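Local coordinates for protein fructosyl amine: oxygen oxidoreductase (Aspergillus fumigatus, PDB 3DJE) that uses FAD to oxidise fructosyl amines, the Amadori products of glycation, and so deglycates fructosyl amino acids, at residues Leu23-Arg27 against Asp84-Lys88; Glu68-Leu73 against Lys388-Leu392; Glu261-Phe265 against Leu316-Met321; Phe329-Arg333 against Val430-Ile435; Ala338-Asn342 against Ile399-Arg403. All coordinates share one frame; numbering follows the deposited sequence.

Contact 1: residues Leu23-Arg27 against Asp84-Lys88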
# COMPACT_ATOMS: atom_id res chain seq x y z
N LEU A 23 -11.61 7.98 10.43
CA LEU A 23 -12.77 8.45 9.69
C LEU A 23 -14.01 7.64 10.05
O LEU A 23 -15.07 8.22 10.34
CB LEU A 23 -12.50 8.37 8.19
CG LEU A 23 -13.69 8.79 7.31
CD1 LEU A 23 -14.06 10.26 7.55
CD2 LEU A 23 -13.37 8.51 5.83
N HIS A 24 -13.87 6.31 10.04
CA HIS A 24 -15.02 5.46 10.31
C HIS A 24 -15.47 5.49 11.76
O HIS A 24 -16.67 5.45 12.03
CB HIS A 24 -14.82 4.06 9.75
CG HIS A 24 -14.92 4.04 8.26
ND1 HIS A 24 -16.12 4.16 7.61
CD2 HIS A 24 -13.96 3.95 7.30
CE1 HIS A 24 -15.91 4.12 6.30
NE2 HIS A 24 -14.61 4.00 6.09
N LEU A 25 -14.53 5.66 12.69
CA LEU A 25 -14.93 5.86 14.09
C LEU A 25 -15.78 7.13 14.19
O LEU A 25 -16.85 7.12 14.84
CB LEU A 25 -13.72 5.98 15.02
CG LEU A 25 -13.02 4.67 15.36
CD1 LEU A 25 -11.66 4.96 16.00
CD2 LEU A 25 -13.84 3.74 16.27
N ALA A 26 -15.31 8.21 13.57
CA ALA A 26 -16.01 9.50 13.60
C ALA A 26 -17.39 9.36 12.97
O ALA A 26 -18.38 9.84 13.52
CB ALA A 26 -15.20 10.58 12.89
N ARG A 27 -17.46 8.68 11.82
CA ARG A 27 -18.77 8.48 11.16
C ARG A 27 -19.74 7.67 12.00
O ARG A 27 -20.96 7.86 11.90
CB ARG A 27 -18.61 7.84 9.78
CG ARG A 27 -17.98 8.77 8.78
CD ARG A 27 -17.87 8.06 7.44
NE ARG A 27 -17.48 8.97 6.38
CZ ARG A 27 -17.33 8.60 5.10
NH1 ARG A 27 -17.54 7.34 4.75
NH2 ARG A 27 -16.97 9.50 4.19
N ASP A 84 -18.94 7.31 -2.56
CA ASP A 84 -18.75 8.15 -1.38
C ASP A 84 -18.23 9.51 -1.86
O ASP A 84 -17.14 9.57 -2.42
CB ASP A 84 -17.73 7.50 -0.42
CG ASP A 84 -17.55 8.27 0.89
OD1 ASP A 84 -17.87 9.48 0.96
OD2 ASP A 84 -17.05 7.64 1.84
N PRO A 85 -19.00 10.59 -1.65
CA PRO A 85 -18.59 11.92 -2.15
C PRO A 85 -17.21 12.35 -1.67
O PRO A 85 -16.54 13.15 -2.34
CB PRO A 85 -19.67 12.86 -1.59
CG PRO A 85 -20.81 12.00 -1.28
CD PRO A 85 -20.29 10.64 -0.94
N LEU A 86 -16.76 11.82 -0.52
CA LEU A 86 -15.47 12.20 0.01
C LEU A 86 -14.33 11.61 -0.83
O LEU A 86 -13.26 12.21 -0.93
CB LEU A 86 -15.31 11.73 1.45
CG LEU A 86 -14.06 12.21 2.20
CD1 LEU A 86 -14.13 13.70 2.45
CD2 LEU A 86 -13.98 11.43 3.50
N PHE A 87 -14.57 10.44 -1.44
CA PHE A 87 -13.49 9.72 -2.15
C PHE A 87 -13.61 9.78 -3.67
O PHE A 87 -12.61 9.67 -4.37
CB PHE A 87 -13.40 8.26 -1.68
CG PHE A 87 -12.95 8.15 -0.26
CD1 PHE A 87 -11.62 8.40 0.08
CD2 PHE A 87 -13.85 7.84 0.76
CE1 PHE A 87 -11.19 8.33 1.41
CE2 PHE A 87 -13.43 7.78 2.09
CZ PHE A 87 -12.09 8.02 2.41
N LYS A 88 -14.83 9.95 -4.16
CA LYS A 88 -15.05 10.06 -5.61
C LYS A 88 -14.10 11.03 -6.35
O LYS A 88 -13.64 10.72 -7.46
CB LYS A 88 -16.50 10.45 -5.91
CG LYS A 88 -17.48 9.36 -5.64
CD LYS A 88 -18.92 9.85 -5.84
CE LYS A 88 -19.11 10.47 -7.22
NZ LYS A 88 -18.83 9.52 -8.34

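Contact 2: residues Glu68-Leu73 against Lys388-Leu392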
# COMPACT_ATOMS: atom_id res chain seq x y z
N GLU A 68 -13.52 -15.39 -2.33
CA GLU A 68 -14.83 -14.89 -1.87
C GLU A 68 -14.68 -13.75 -0.86
O GLU A 68 -15.34 -12.71 -1.00
CB GLU A 68 -15.67 -16.04 -1.31
CG GLU A 68 -16.03 -17.06 -2.39
CD GLU A 68 -16.96 -18.17 -1.94
OE1 GLU A 68 -17.22 -18.31 -0.72
OE2 GLU A 68 -17.45 -18.90 -2.84
N VAL A 69 -13.82 -13.93 0.13
CA VAL A 69 -13.60 -12.89 1.13
C VAL A 69 -12.99 -11.64 0.48
O VAL A 69 -13.44 -10.53 0.72
CB VAL A 69 -12.73 -13.39 2.30
CG1 VAL A 69 -12.26 -12.21 3.17
CG2 VAL A 69 -13.52 -14.41 3.14
N ASN A 70 -11.99 -11.84 -0.37
CA ASN A 70 -11.34 -10.69 -1.01
C ASN A 70 -12.29 -9.92 -1.93
O ASN A 70 -12.21 -8.69 -2.03
CB ASN A 70 -10.04 -11.10 -1.69
CG ASN A 70 -8.90 -11.18 -0.69
OD1 ASN A 70 -8.25 -10.16 -0.41
ND2 ASN A 70 -8.68 -12.36 -0.11
N GLU A 71 -13.22 -10.63 -2.56
CA GLU A 71 -14.26 -9.99 -3.37
C GLU A 71 -15.17 -9.09 -2.54
O GLU A 71 -15.53 -7.98 -2.99
CB GLU A 71 -15.09 -11.04 -4.11
CG GLU A 71 -14.38 -11.63 -5.32
CD GLU A 71 -15.20 -12.70 -6.04
OE1 GLU A 71 -16.04 -13.37 -5.39
OE2 GLU A 71 -14.98 -12.86 -7.25
N ILE A 72 -15.55 -9.57 -1.36
CA ILE A 72 -16.40 -8.82 -0.44
C ILE A 72 -15.70 -7.51 -0.05
O ILE A 72 -16.29 -6.44 -0.12
CB ILE A 72 -16.74 -9.64 0.81
CG1 ILE A 72 -17.66 -10.81 0.43
CG2 ILE A 72 -17.41 -8.77 1.90
CD1 ILE A 72 -17.92 -11.80 1.57
N LEU A 73 -14.42 -7.62 0.32
CA LEU A 73 -13.68 -6.44 0.79
C LEU A 73 -13.40 -5.48 -0.35
O LEU A 73 -13.44 -4.26 -0.17
CB LEU A 73 -12.38 -6.85 1.50
CG LEU A 73 -12.56 -7.71 2.76
CD1 LEU A 73 -11.21 -7.94 3.43
CD2 LEU A 73 -13.56 -7.09 3.76
N LYS A 388 -17.09 -15.67 8.36
CA LYS A 388 -16.44 -15.97 7.09
C LYS A 388 -15.21 -15.09 6.86
O LYS A 388 -14.15 -15.59 6.46
CB LYS A 388 -17.45 -15.80 5.94
CG LYS A 388 -16.87 -15.99 4.55
CD LYS A 388 -17.90 -15.62 3.47
CE LYS A 388 -17.44 -16.08 2.08
NZ LYS A 388 -17.35 -17.58 1.96
N ILE A 389 -15.35 -13.80 7.12
CA ILE A 389 -14.26 -12.84 6.90
C ILE A 389 -13.23 -12.99 8.02
O ILE A 389 -12.02 -13.07 7.76
CB ILE A 389 -14.80 -11.40 6.81
CG1 ILE A 389 -15.72 -11.26 5.59
CG2 ILE A 389 -13.64 -10.37 6.75
CD1 ILE A 389 -16.45 -9.94 5.52
N HIS A 390 -13.72 -13.07 9.25
CA HIS A 390 -12.85 -13.23 10.40
C HIS A 390 -11.85 -14.38 10.24
O HIS A 390 -10.68 -14.23 10.57
CB HIS A 390 -13.66 -13.43 11.68
CG HIS A 390 -12.81 -13.67 12.88
ND1 HIS A 390 -11.98 -12.70 13.40
CD2 HIS A 390 -12.64 -14.77 13.65
CE1 HIS A 390 -11.35 -13.19 14.46
NE2 HIS A 390 -11.73 -14.45 14.63
N GLU A 391 -12.33 -15.51 9.73
CA GLU A 391 -11.47 -16.69 9.60
C GLU A 391 -10.21 -16.43 8.77
O GLU A 391 -9.14 -17.00 9.04
CB GLU A 391 -12.29 -17.86 9.01
CG GLU A 391 -11.72 -19.24 9.30
CD GLU A 391 -11.33 -19.46 10.77
OE1 GLU A 391 -12.09 -19.05 11.69
OE2 GLU A 391 -10.25 -20.05 10.99
N LEU A 392 -10.32 -15.54 7.78
CA LEU A 392 -9.19 -15.23 6.92
C LEU A 392 -8.24 -14.17 7.50
O LEU A 392 -7.03 -14.27 7.31
CB LEU A 392 -9.66 -14.78 5.53
CG LEU A 392 -8.58 -14.72 4.45
CD1 LEU A 392 -7.98 -16.12 4.19
CD2 LEU A 392 -9.10 -14.11 3.15

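Contact 3: residues Glu261-Phe265 against Leu316-Met321. With FSA (1-S-(carboxymethyl)-1-thio-beta-D-fructopyranose), chain D.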
# COMPACT_ATOMS: atom_id res chain seq x y z
N GLU A 261 6.00 -8.57 -14.24
CA GLU A 261 7.41 -8.96 -14.26
C GLU A 261 8.36 -7.83 -14.63
O GLU A 261 9.57 -8.06 -14.79
CB GLU A 261 7.60 -10.11 -15.27
CG GLU A 261 6.83 -11.36 -14.91
CD GLU A 261 7.19 -12.50 -15.81
OE1 GLU A 261 8.24 -13.15 -15.56
OE2 GLU A 261 6.42 -12.74 -16.76
N ARG A 262 7.84 -6.61 -14.79
CA ARG A 262 8.67 -5.50 -15.22
C ARG A 262 8.42 -4.25 -14.40
O ARG A 262 9.35 -3.60 -13.92
CB ARG A 262 8.44 -5.19 -16.71
CG ARG A 262 8.69 -6.36 -17.66
CD ARG A 262 10.19 -6.63 -17.79
NE ARG A 262 10.46 -7.60 -18.85
CZ ARG A 262 10.57 -8.91 -18.68
NH1 ARG A 262 10.47 -9.45 -17.48
NH2 ARG A 262 10.80 -9.70 -19.74
N GLY A 263 7.15 -3.90 -14.24
CA GLY A 263 6.82 -2.65 -13.58
C GLY A 263 5.58 -1.98 -14.13
O GLY A 263 4.84 -2.55 -14.95
N PHE A 264 5.35 -0.76 -13.67
CA PHE A 264 4.16 -0.05 -14.06
C PHE A 264 4.33 1.45 -13.98
O PHE A 264 5.26 1.96 -13.34
CB PHE A 264 2.95 -0.50 -13.22
CG PHE A 264 3.12 -0.33 -11.73
CD1 PHE A 264 2.71 0.86 -11.09
CD2 PHE A 264 3.66 -1.36 -10.96
CE1 PHE A 264 2.84 1.00 -9.70
CE2 PHE A 264 3.80 -1.23 -9.57
CZ PHE A 264 3.39 -0.04 -8.93
N PHE A 265 3.42 2.15 -14.64
CA PHE A 265 3.40 3.60 -14.60
C PHE A 265 2.00 4.14 -14.90
O PHE A 265 1.11 3.39 -15.33
CB PHE A 265 4.45 4.20 -15.54
CG PHE A 265 4.31 3.78 -16.98
CD1 PHE A 265 3.39 4.42 -17.81
CD2 PHE A 265 5.10 2.76 -17.51
CE1 PHE A 265 3.25 4.05 -19.14
CE2 PHE A 265 4.96 2.36 -18.85
CZ PHE A 265 4.05 3.01 -19.67
N LEU A 316 12.55 -1.00 -18.05
CA LEU A 316 11.11 -0.97 -18.27
C LEU A 316 10.74 0.13 -19.26
O LEU A 316 9.93 -0.09 -20.18
CB LEU A 316 10.40 -0.72 -16.93
CG LEU A 316 8.92 -0.29 -16.95
CD1 LEU A 316 8.00 -1.35 -17.56
CD2 LEU A 316 8.49 0.07 -15.54
N LEU A 317 11.30 1.32 -19.07
CA LEU A 317 11.00 2.45 -19.95
C LEU A 317 11.44 2.15 -21.38
O LEU A 317 10.77 2.51 -22.33
CB LEU A 317 11.64 3.74 -19.46
CG LEU A 317 11.03 4.31 -18.17
CD1 LEU A 317 11.89 5.43 -17.62
CD2 LEU A 317 9.58 4.78 -18.43
N LYS A 318 12.58 1.48 -21.53
CA LYS A 318 13.05 1.13 -22.87
C LYS A 318 12.03 0.28 -23.64
O LYS A 318 11.88 0.44 -24.85
CB LYS A 318 14.41 0.42 -22.82
CG LYS A 318 15.05 0.21 -24.19
CD LYS A 318 16.06 1.30 -24.51
CE LYS A 318 17.40 1.09 -23.82
NZ LYS A 318 17.31 1.22 -22.33
N GLU A 319 11.32 -0.59 -22.92
CA GLU A 319 10.35 -1.51 -23.51
C GLU A 319 9.00 -0.86 -23.82
O GLU A 319 8.18 -1.46 -24.52
CB GLU A 319 10.12 -2.70 -22.58
CG GLU A 319 11.35 -3.57 -22.35
CD GLU A 319 11.09 -4.82 -21.53
OE1 GLU A 319 9.93 -5.09 -21.14
OE2 GLU A 319 12.07 -5.55 -21.27
N THR A 320 8.79 0.35 -23.30
CA THR A 320 7.46 0.97 -23.29
C THR A 320 7.47 2.41 -23.80
O THR A 320 6.79 2.74 -24.77
CB THR A 320 6.86 0.96 -21.86
OG1 THR A 320 7.77 1.59 -20.95
CG2 THR A 320 6.61 -0.47 -21.40
N MSE A 321 8.23 3.26 -23.12
CA MSE A 321 8.38 4.67 -23.48
C MSE A 321 9.86 5.00 -23.65
O MSE A 321 10.44 5.72 -22.84
CB MSE A 321 7.73 5.54 -22.41
CG MSE A 321 6.25 5.30 -22.33
SE MSE A 321 5.36 6.48 -21.11
CE MSE A 321 6.30 6.03 -19.47
OAB FSA D . -2.76 -3.71 -5.55
CAL FSA D . -2.48 -3.35 -6.71
OAA FSA D . -3.32 -3.41 -7.65
CAH FSA D . -1.10 -2.84 -7.06
SAK FSA D . 0.02 -2.97 -5.70
C1 FSA D . 1.43 -2.37 -6.59
C2 FSA D . 2.74 -2.82 -5.92
O2 FSA D . 3.82 -1.97 -6.35
C3 FSA D . 3.07 -4.27 -6.26
O3 FSA D . 3.35 -4.39 -7.67
C4 FSA D . 4.23 -4.82 -5.42
O4 FSA D . 4.37 -6.23 -5.64
C5 FSA D . 3.99 -4.59 -3.92
O5 FSA D . 2.94 -5.43 -3.43
C6 FSA D . 3.67 -3.12 -3.67
O6 FSA D . 2.55 -2.73 -4.49
O HOH W 1 10.68 -8.11 -22.16

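Contact 4: residues Phe329-Arg333 against Val430-Ile435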
# COMPACT_ATOMS: atom_id res chain seq x y z
N PHE A 329 15.53 11.51 -13.19
CA PHE A 329 14.41 11.43 -12.25
C PHE A 329 14.24 12.74 -11.50
O PHE A 329 15.23 13.37 -11.11
CB PHE A 329 14.63 10.30 -11.24
CG PHE A 329 14.82 8.94 -11.86
CD1 PHE A 329 14.19 8.59 -13.06
CD2 PHE A 329 15.60 7.99 -11.21
CE1 PHE A 329 14.36 7.32 -13.61
CE2 PHE A 329 15.77 6.71 -11.75
CZ PHE A 329 15.16 6.38 -12.95
N SER A 330 12.99 13.14 -11.27
CA SER A 330 12.72 14.37 -10.50
C SER A 330 12.47 14.07 -9.02
O SER A 330 12.50 14.98 -8.19
CB SER A 330 11.51 15.10 -11.08
OG SER A 330 10.39 14.24 -11.05
N PHE A 331 12.19 12.80 -8.72
CA PHE A 331 11.91 12.34 -7.36
C PHE A 331 12.11 10.82 -7.32
O PHE A 331 11.87 10.14 -8.32
CB PHE A 331 10.47 12.70 -6.95
CG PHE A 331 10.09 12.24 -5.56
CD1 PHE A 331 10.64 12.84 -4.44
CD2 PHE A 331 9.18 11.19 -5.38
CE1 PHE A 331 10.31 12.41 -3.13
CE2 PHE A 331 8.84 10.76 -4.10
CZ PHE A 331 9.40 11.36 -2.98
N ALA A 332 12.56 10.32 -6.18
CA ALA A 332 12.71 8.88 -5.95
C ALA A 332 12.61 8.56 -4.47
O ALA A 332 13.12 9.31 -3.62
CB ALA A 332 14.05 8.38 -6.50
N ARG A 333 11.97 7.44 -4.15
CA ARG A 333 11.97 6.97 -2.77
C ARG A 333 11.69 5.48 -2.64
O ARG A 333 11.16 4.85 -3.55
CB ARG A 333 10.96 7.74 -1.90
CG ARG A 333 9.50 7.27 -2.01
CD ARG A 333 8.77 7.93 -0.88
NE ARG A 333 7.31 7.73 -0.84
CZ ARG A 333 6.70 7.02 0.11
NH1 ARG A 333 5.38 6.96 0.13
NH2 ARG A 333 7.40 6.38 1.04
N VAL A 430 19.05 11.89 -6.41
CA VAL A 430 17.95 12.75 -6.82
C VAL A 430 17.70 13.84 -5.77
O VAL A 430 17.91 13.61 -4.58
CB VAL A 430 16.66 11.91 -7.08
CG1 VAL A 430 15.54 12.79 -7.63
CG2 VAL A 430 16.95 10.77 -8.06
N GLN A 431 17.25 15.01 -6.23
CA GLN A 431 16.87 16.12 -5.36
C GLN A 431 15.87 15.69 -4.28
O GLN A 431 14.95 14.90 -4.55
CB GLN A 431 16.24 17.22 -6.22
CG GLN A 431 15.84 18.46 -5.44
CD GLN A 431 17.03 19.36 -5.17
OE1 GLN A 431 17.52 19.44 -4.04
NE2 GLN A 431 17.51 20.03 -6.22
N TYR A 432 16.06 16.19 -3.07
CA TYR A 432 15.13 15.92 -1.97
C TYR A 432 13.86 16.73 -2.14
O TYR A 432 13.88 17.88 -2.60
CB TYR A 432 15.78 16.22 -0.61
CG TYR A 432 14.83 16.08 0.56
CD1 TYR A 432 14.46 14.83 1.04
CD2 TYR A 432 14.29 17.21 1.18
CE1 TYR A 432 13.57 14.69 2.11
CE2 TYR A 432 13.40 17.09 2.26
CZ TYR A 432 13.06 15.82 2.72
OH TYR A 432 12.19 15.67 3.78
N ARG A 433 12.75 16.11 -1.75
CA ARG A 433 11.45 16.75 -1.65
C ARG A 433 10.81 16.22 -0.38
O ARG A 433 10.88 15.02 -0.10
CB ARG A 433 10.58 16.39 -2.86
CG ARG A 433 9.15 16.96 -2.82
CD ARG A 433 8.36 16.45 -4.02
NE ARG A 433 8.97 16.87 -5.29
CZ ARG A 433 8.65 16.39 -6.49
NH1 ARG A 433 7.71 15.47 -6.62
NH2 ARG A 433 9.28 16.85 -7.57
N ASP A 434 10.21 17.13 0.39
CA ASP A 434 9.54 16.75 1.61
C ASP A 434 8.08 16.51 1.28
O ASP A 434 7.31 17.45 1.12
CB ASP A 434 9.69 17.87 2.66
CG ASP A 434 8.93 17.57 3.94
OD1 ASP A 434 8.24 16.54 4.02
OD2 ASP A 434 9.02 18.40 4.88
N ILE A 435 7.70 15.24 1.16
CA ILE A 435 6.35 14.90 0.73
C ILE A 435 5.30 15.02 1.84
O ILE A 435 4.11 14.79 1.59
CB ILE A 435 6.27 13.52 0.03
CG1 ILE A 435 6.78 12.41 0.95
CG2 ILE A 435 7.08 13.56 -1.27
CD1 ILE A 435 6.48 11.01 0.42
O HOH W 2 12.48 15.89 -5.65
O HOH W 3 14.30 12.03 -4.51

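Contact 5: residues Ala338-Asn342 against Ile399-Arg403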
# COMPACT_ATOMS: atom_id res chain seq x y z
N ALA A 338 4.04 -4.29 4.88
CA ALA A 338 4.38 -5.51 5.60
C ALA A 338 3.51 -6.67 5.18
O ALA A 338 2.28 -6.57 5.21
CB ALA A 338 4.31 -5.30 7.11
N ASP A 339 4.16 -7.76 4.79
CA ASP A 339 3.48 -8.92 4.23
C ASP A 339 3.22 -9.97 5.30
O ASP A 339 4.14 -10.33 6.07
CB ASP A 339 4.34 -9.61 3.16
CG ASP A 339 4.44 -8.83 1.87
OD1 ASP A 339 3.41 -8.30 1.39
OD2 ASP A 339 5.55 -8.82 1.32
N THR A 340 2.00 -10.47 5.34
CA THR A 340 1.69 -11.68 6.10
C THR A 340 2.15 -12.89 5.27
O THR A 340 2.52 -12.74 4.09
CB THR A 340 0.20 -11.79 6.42
OG1 THR A 340 -0.53 -11.76 5.19
CG2 THR A 340 -0.28 -10.63 7.35
N ALA A 341 2.14 -14.08 5.87
CA ALA A 341 2.68 -15.28 5.20
C ALA A 341 1.94 -15.69 3.93
O ALA A 341 2.49 -16.40 3.09
CB ALA A 341 2.75 -16.47 6.19
N ASN A 342 0.69 -15.24 3.81
CA ASN A 342 -0.15 -15.53 2.63
C ASN A 342 -0.75 -14.26 2.01
O ASN A 342 -1.66 -14.34 1.18
CB ASN A 342 -1.25 -16.52 3.01
CG ASN A 342 -2.23 -15.95 4.02
OD1 ASN A 342 -2.03 -14.85 4.55
ND2 ASN A 342 -3.30 -16.69 4.29
N ILE A 399 0.03 -19.83 10.80
CA ILE A 399 0.38 -19.65 9.38
C ILE A 399 1.79 -19.09 9.22
O ILE A 399 2.42 -19.25 8.16
CB ILE A 399 -0.66 -18.75 8.64
CG1 ILE A 399 -0.65 -19.04 7.14
CG2 ILE A 399 -0.41 -17.25 8.92
CD1 ILE A 399 -2.02 -19.00 6.50
N ALA A 400 2.29 -18.45 10.27
CA ALA A 400 3.60 -17.81 10.26
C ALA A 400 4.69 -18.65 10.92
O ALA A 400 5.85 -18.25 10.95
CB ALA A 400 3.50 -16.44 10.92
N ALA A 401 4.31 -19.81 11.46
CA ALA A 401 5.30 -20.73 12.02
C ALA A 401 6.11 -21.35 10.89
O ALA A 401 5.58 -21.58 9.79
CB ALA A 401 4.63 -21.80 12.86
N ASN A 402 7.40 -21.59 11.15
CA ASN A 402 8.36 -22.07 10.15
C ASN A 402 8.51 -21.11 8.98
O ASN A 402 8.64 -21.54 7.83
CB ASN A 402 7.98 -23.46 9.63
CG ASN A 402 7.86 -24.50 10.73
OD1 ASN A 402 6.85 -25.21 10.81
ND2 ASN A 402 8.88 -24.59 11.57
N ARG A 403 8.49 -19.81 9.27
CA ARG A 403 8.38 -18.82 8.20
C ARG A 403 9.61 -18.66 7.32
O ARG A 403 10.73 -18.46 7.80
CB ARG A 403 7.92 -17.46 8.73
CG ARG A 403 7.69 -16.49 7.60
CD ARG A 403 6.70 -15.41 7.93
NE ARG A 403 6.45 -14.62 6.72
CZ ARG A 403 5.77 -13.49 6.71
NH1 ARG A 403 5.25 -13.01 7.84
NH2 ARG A 403 5.59 -12.84 5.56

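Contact 1: residues Leu23-Arg27 against Asp84-Lys88
L23 and L86 mark the nearest backbone approach between 23-27, the last turn of helix 16-27, and the loop 84-88, yet their CA atoms stay 10.7 Å apart, so side chains alone bridge the gap. R27, one turn after L23, lies on the same side of the helix and runs extended from CG to NE. Its length suits the span: NH1 and NH2 both end on D84 OD2, each at 3.0 Å, and this oxygen lies almost in the guanidinium plane. The carboxylate is turned 39° from that plane, and its OD1 gains just a weak bond from NH2. OD1 is used mainly inside the loop, where it accepts from L86 N at 3.0 Å in an Asx turn, a natural place for aspartate just after a helix; the salt bridge and the turn thus hold the carboxylate from two directions. The apolar part packs against one face of the guanidinium. L23 CD2 sits 4.0 Å above the centre of that group, touches L86 CD2 tip to tip (3.8 Å), and meets the edge of the F87 ring at CZ (3.7 Å). E170 and A167 of helix 160-173 touch these apolar side chains as well, while L370 and P371 pack on F87. Helix 16-27, which begins at the FAD-binding residues T16 and W17 in a Rossmann-type arrangement, is thereby joined at its far end to the loop leaving helix 64-83.

Contact 2: residues Glu68-Leu73 against Lys388-Leu392
K388 reaches E68 by a long path over the flank of V69. CB points toward the opposite helix, and with CG anti to the backbone N (chi1 176°) the chain sets out along V69, where CG rests 4.0 Å from V69 CG2. CD comes next, loosely against I72 CD1 at 4.3 Å. CE then lies 3.8 Å from E68 CB, and a bend at the last torsion (64°) brings K388 NZ to 2.8 Å from E68 OE1. This salt bridge meets the oxygen nearly along its C-O axis; the other oxygen, OE2, pairs with K64. A lysine suits this exposed border because its methylenes can pack along V69 and I72 while its ammonium group reaches across to E68. The segments 68-73 and 388-392 of helices 64-83 and 387-393 cross steeply, at -109°, with their local axes 9.9 Å apart at closest approach, and the branched V69 fills the narrowest place, its CA 5.8 Å from that of I389. V69 CG1 slides past L392 CD2 at 3.7 Å, while I72 CG2 meets I389 CD1 on the other flank. L392 CD2 also touches N70 ND2, crossing it at about a right angle. The amide of N70 is directed elsewhere: ND2 donates to E66 O and E344, and OD1 accepts from R365, a residue of the substrate-analogue pocket.

Contact 3: residues Glu261-Phe265 against Leu316-Met321
R262 and E319 supply the ionic part of the contact, with NE of the arginine 3.4 Å from E319 OE1 in a long, weak salt bridge at the guanidinium edge. A water accepts from R262 NH2 and donates weakly to E319 OE2, giving the pair a second link, while W146 NE1 donates to E319 OE1. The apolar part centres on L316, whose CD2 lies 3.7 Å from G263 CA; glycine fits because it has no side chain to meet this methyl and because its phi is +146°. R262 and G263 together face N259 in a classic beta bulge. The aromatic part belongs to F265. The CE methyl of M321, a selenomethionine, stands over one face of the ring, 3.6 Å from the centroid and 8° off the normal, a CH-pi contact, with SE oblique in a Met-aromatic one. T320 OG1 is 3.6 Å from F265 CE2, its hydroxyl bonded back to L316 O. F264 points away from the helix, and its ring edge meets the ligand FSA, CZ lying 3.3 Å from O2. The chemistry suggests that buried apolar contact probably contributes more than the long, weak ion pair to joining helix 307-320 to a strand whose other side lines the pocket.

Contact 4: residues Phe329-Arg333 against Val430-Ile435
The carbonyl oxygen of Q431 lies 2.9 Å from each of two waters that lead across to the strand. One donates to it and also to S330 O at 2.7 Å; the other, which accepts from A332 N, has more acceptors near it than protons to give. V430 packs directly on the backbone: with CG1 anti to its own N (chi1 -175°), that methyl lies 3.5 Å from F331 N and just as near F329 O, while CG2 faces F329 CB and A332 CB. A small branched residue suits such a close approach. R433 folds over F331, its guanidinium nearly parallel to the ring (9°) but shifted, so that F331 CB, not the ring centre, lies over its face, 3.9 Å above. The charge itself is paired with E274. Farther along, I435 spreads its two branches, CG2 against F331 CZ at 3.6 Å and CD1 over one face of the R333 guanidinium. R333 keeps its polar edge for S46 O and N49 O, and N49 also donates to I435 O. The irregular C-terminal tail is thus laid on strand 331-339 through waters and side chains without a direct backbone bond, covering a strand that pairs antiparallel with 232-242 in the large mixed sheet and brings R333 close to the FAD-binding S46.

Contact 5: residues Ala338-Asn342 against Ile399-Arg403
R403 donates through NH2 to the carbonyl O of D339, a bond of 2.9 Å and nearly straight at 163°. The oxygen lies in the guanidinium plane, but the donor stands 58° out of the carbonyl plane, so the arginine comes over the peptide. NH1 adds a weak bond to the same oxygen and also donates to N229 O. One face of the guanidinium covers the next peptide, A341 N lying 3.5 Å above its plane toward the rim. An arginine is apt because its extended chain spans the gap and reaches the carbonyl at the end of the strand. The D339 carboxylate turns the other way, to salt bridges with R411, a residue of the FSA pocket, and R232. The residue that launches this arm closes a type II beta turn, A400 to R403, with N402 in the left-handed conformation that asparagine tolerates well; the turn begins at A400, where the weakly bonded helix 397-400 ends, and D339 ends strand 331-339. Outward from the polar centre, A341 is small enough to bring CB within 3.4 Å of I399 O and 4.2 Å of I399 CG2. At the outer margin I399 CD1 crosses N342 at about a right angle, 3.4 Å from ND2, while N342 OD1 accepts from E344 N.

How the contacts relate
Contacts 3, 4 and 5 reach the same mixed sheet. Contacts 4 and 5 share strand 331-339 but lie on opposite sides of the chain's centre, their own centres 33 Å apart. Contact 3 touches FSA through F264, whose side chain is also about 5 Å from FAD; the side chains of D339 in contact 5 and R333 in contact 4 come to about 6 Å from FSA and FAD respectively. Contact 2 lies farther out, N70 about 10 Å from FSA, and its nearest atoms are about 5 Å from contact 5, helices 387-393 and 397-400 being consecutive. The loop of contact 1 follows helix 64-83, on which contact 2 is built; the two centres are 22 Å apart.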